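Secreted hemophore CSA2 (Candida albicans, PDB 4Y7S) binds heme as a secreted hemophore and helps the fungus use iron from human hemoglobin, exchanging heme with related CFEM proteins, probably in a cross-cell-wall cascade. Local coordinates at residues Cys69-Arg78 with Ser102-Ala111. Residues are numbered along the deposited sequence; the frame is centred on the assembly and turned at random.
Sequences CRGADVTNFR and SSALDAAATA
A bend at chi3 (85°) in the otherwise extended outer chain of Arg78 turns its guanidinium onto helix 99-110, where Ser102 and Asp106, one helical turn apart, meet its edge. NH2 donates to Ser102 OG at 2.8 Å, the hydroxyl lying somewhat out of the guanidinium plane. NH1 forms a salt bridge with Asp106 OD1, also 2.8 Å long, but the N-H points poorly at the oxygen (124°), so the hydrogen bond within the salt bridge is weak; the guanidinium and carboxylate planes are moderately twisted against each other. Leu105 CD1 lies over one face of the same group, toward its rim and 3.8 Å from NE, so that one arginine is held by polar partners at its edge and by an aliphatic branch above.

A turn back along the helix from Arg78, Val74 divides its two methyls between neighbours. CG1, anti to the backbone N, reaches Leu105 CD2, while CG2 packs on Ala108 CB at 3.7 Å. The axes of segments 72-78 and 102-110 come within 7.9 Å, their N-to-C directions 134° apart, and the small side chains of Ala108 and Ala109 are consistent with this close approach. In the helical basket of the CFEM domain this pairing brings the C-terminal helix 99-110 against the start of helix 72-87, away from the heme site; Leu105 also rests on Val65 and Ala66 of helix 55-68.

Where the chain turns into helix 72-87, the N-cap residue Gly71 donates its backbone N to Ala108 O at 3.0 Å, and its CA makes a C-H...O contact with Ala109 O. Just before it, Arg70 CD approaches CB of the poorly ordered Ala111, a contact that is less certain, while NH1 bonds to Ala66 O and, weakly, to Cys69 O. Cys69 itself is tied to Cys29 by a disulfide.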
loop_
_atom_site.group_PDB
_atom_site.type_symbol
_atom_site.label_atom_id
_atom_site.label_comp_id
_atom_site.label_asym_id
_atom_site.label_seq_id
_atom_site.Cartn_x
_atom_site.Cartn_y
_atom_site.Cartn_z
ATOM N N CYS A 69 22.379 -5.617 -1.933
ATOM C CA CYS A 69 23.252 -4.732 -2.735
ATOM C C CYS A 69 23.869 -3.580 -1.917
ATOM O O CYS A 69 23.247 -3.084 -0.978
ATOM C CB CYS A 69 22.455 -4.144 -3.919
ATOM S SG CYS A 69 21.778 -5.380 -5.073
ATOM N N ARG A 70 25.086 -3.162 -2.281
ATOM C CA ARG A 70 25.755 -2.026 -1.632
ATOM C C ARG A 70 26.303 -1.053 -2.661
ATOM O O ARG A 70 26.552 -1.427 -3.806
ATOM C CB ARG A 70 26.918 -2.499 -0.739
ATOM C CG ARG A 70 26.535 -3.472 0.351
ATOM C CD ARG A 70 26.094 -2.759 1.616
ATOM N NE ARG A 70 25.580 -3.696 2.616
ATOM C CZ ARG A 70 24.323 -4.138 2.658
ATOM N NH1 ARG A 70 23.425 -3.731 1.756
ATOM N NH2 ARG A 70 23.958 -4.994 3.605
ATOM N N GLY A 71 26.496 0.191 -2.242
ATOM C CA GLY A 71 27.199 1.183 -3.045
ATOM C C GLY A 71 26.554 1.439 -4.393
ATOM O O GLY A 71 25.338 1.541 -4.510
ATOM N N ALA A 72 27.384 1.524 -5.420
ATOM C CA ALA A 72 26.919 1.851 -6.765
ATOM C C ALA A 72 25.905 0.850 -7.301
ATOM O O ALA A 72 25.085 1.198 -8.158
ATOM C CB ALA A 72 28.101 1.959 -7.702
ATOM N N ASP A 73 25.939 -0.388 -6.808
ATOM C CA ASP A 73 24.967 -1.391 -7.231
ATOM C C ASP A 73 23.552 -0.935 -6.863
ATOM O O ASP A 73 22.599 -1.142 -7.624
ATOM C CB ASP A 73 25.265 -2.753 -6.594
ATOM C CG ASP A 73 26.485 -3.418 -7.176
ATOM O OD1 ASP A 73 26.942 -2.986 -8.257
ATOM O OD2 ASP A 73 27.016 -4.346 -6.520
ATOM N N VAL A 74 23.393 -0.337 -5.689
ATOM C CA VAL A 74 22.073 0.171 -5.296
ATOM C C VAL A 74 21.654 1.320 -6.228
ATOM O O VAL A 74 20.555 1.328 -6.793
ATOM C CB VAL A 74 22.044 0.668 -3.841
ATOM C CG1 VAL A 74 20.640 1.167 -3.502
ATOM C CG2 VAL A 74 22.450 -0.456 -2.877
ATOM N N THR A 75 22.565 2.274 -6.403
ATOM C CA THR A 75 22.324 3.437 -7.243
ATOM C C THR A 75 21.961 3.050 -8.691
ATOM O O THR A 75 21.007 3.575 -9.268
ATOM C CB THR A 75 23.552 4.333 -7.222
ATOM O OG1 THR A 75 23.817 4.708 -5.861
ATOM C CG2 THR A 75 23.340 5.579 -8.053
ATOM N N ASN A 76 22.719 2.125 -9.267
ATOM C CA ASN A 76 22.455 1.653 -10.618
ATOM C C ASN A 76 21.136 0.889 -10.720
ATOM O O ASN A 76 20.387 1.047 -11.687
ATOM C CB ASN A 76 23.628 0.796 -11.098
ATOM C CG ASN A 76 24.815 1.629 -11.500
ATOM O OD1 ASN A 76 24.648 2.758 -11.943
ATOM N ND2 ASN A 76 26.029 1.104 -11.291
ATOM N N PHE A 77 20.835 0.067 -9.729
ATOM C CA PHE A 77 19.548 -0.595 -9.725
ATOM C C PHE A 77 18.413 0.443 -9.733
ATOM O O PHE A 77 17.467 0.319 -10.509
ATOM C CB PHE A 77 19.350 -1.528 -8.537
ATOM C CG PHE A 77 17.967 -2.073 -8.501
ATOM C CD1 PHE A 77 17.649 -3.195 -9.265
ATOM C CD2 PHE A 77 16.956 -1.410 -7.815
ATOM C CE1 PHE A 77 16.352 -3.681 -9.304
ATOM C CE2 PHE A 77 15.649 -1.889 -7.846
ATOM C CZ PHE A 77 15.351 -3.025 -8.592
ATOM N N ARG A 78 18.509 1.468 -8.892
ATOM C CA ARG A 78 17.432 2.439 -8.809
ATOM C C ARG A 78 17.282 3.225 -10.124
ATOM O O ARG A 78 16.164 3.525 -10.534
ATOM C CB ARG A 78 17.638 3.431 -7.666
ATOM C CG ARG A 78 17.512 2.840 -6.290
ATOM C CD ARG A 78 17.527 3.936 -5.199
ATOM N NE ARG A 78 16.208 4.539 -4.953
ATOM C CZ ARG A 78 15.926 5.336 -3.918
ATOM N NH1 ARG A 78 16.866 5.646 -3.037
ATOM N NH2 ARG A 78 14.709 5.836 -3.773
ATOM N N SER A 102 12.860 3.654 0.647
ATOM C CA SER A 102 13.780 4.610 0.040
ATOM C C SER A 102 14.936 4.938 0.988
ATOM O O SER A 102 16.075 5.005 0.557
ATOM C CB SER A 102 13.057 5.896 -0.355
ATOM O OG SER A 102 13.884 6.682 -1.201
ATOM N N SER A 103 14.634 5.165 2.270
ATOM C CA SER A 103 15.656 5.493 3.260
ATOM C C SER A 103 16.638 4.338 3.410
ATOM O O SER A 103 17.839 4.552 3.488
ATOM C CB SER A 103 15.030 5.833 4.619
ATOM O OG SER A 103 14.138 6.929 4.501
ATOM N N ALA A 104 16.118 3.116 3.424
ATOM C CA ALA A 104 16.959 1.918 3.493
ATOM C C ALA A 104 17.862 1.810 2.259
ATOM O O ALA A 104 19.017 1.395 2.357
ATOM C CB ALA A 104 16.090 0.655 3.638
ATOM N N LEU A 105 17.340 2.159 1.086
ATOM C CA LEU A 105 18.158 2.111 -0.121
ATOM C C LEU A 105 19.237 3.168 -0.084
ATOM O O LEU A 105 20.384 2.900 -0.444
ATOM C CB LEU A 105 17.304 2.291 -1.368
ATOM C CG LEU A 105 16.421 1.094 -1.726
ATOM C CD1 LEU A 105 15.380 1.494 -2.758
ATOM C CD2 LEU A 105 17.279 -0.102 -2.195
ATOM N N ASP A 106 18.864 4.372 0.357
ATOM C CA ASP A 106 19.822 5.461 0.529
ATOM C C ASP A 106 21.001 4.988 1.380
ATOM O O ASP A 106 22.178 5.244 1.062
ATOM C CB ASP A 106 19.179 6.692 1.192
ATOM C CG ASP A 106 18.182 7.410 0.285
ATOM O OD1 ASP A 106 18.118 7.085 -0.920
ATOM O OD2 ASP A 106 17.481 8.327 0.777
ATOM N N ALA A 107 20.675 4.328 2.487
ATOM C CA ALA A 107 21.708 3.848 3.410
ATOM C C ALA A 107 22.606 2.796 2.745
ATOM O O ALA A 107 23.835 2.818 2.902
ATOM C CB ALA A 107 21.063 3.282 4.676
ATOM N N ALA A 108 21.993 1.855 2.040
ATOM C CA ALA A 108 22.746 0.799 1.366
ATOM C C ALA A 108 23.691 1.375 0.315
ATOM O O ALA A 108 24.827 0.898 0.157
ATOM C CB ALA A 108 21.796 -0.197 0.719
ATOM N N ALA A 109 23.270 2.465 -0.326
ATOM C CA ALA A 109 24.074 3.089 -1.374
ATOM C C ALA A 109 25.288 3.835 -0.828
ATOM O O ALA A 109 26.273 4.005 -1.539
ATOM C CB ALA A 109 23.222 4.046 -2.179
ATOM N N THR A 110 25.199 4.297 0.419
ATOM C CA THR A 110 26.284 5.040 1.077
ATOM C C THR A 110 27.152 4.203 2.005
ATOM O O THR A 110 28.095 4.730 2.585
ATOM C CB THR A 110 25.755 6.230 1.890
ATOM O OG1 THR A 110 24.931 5.762 2.964
ATOM C CG2 THR A 110 24.950 7.175 0.998
ATOM N N ALA A 111 26.813 2.930 2.187
ATOM C CA ALA A 111 27.576 2.039 3.067
ATOM C C ALA A 111 29.089 2.106 2.817
ATOM O O ALA A 111 29.556 2.041 1.678
ATOM C CB ALA A 111 27.095 0.608 2.902
#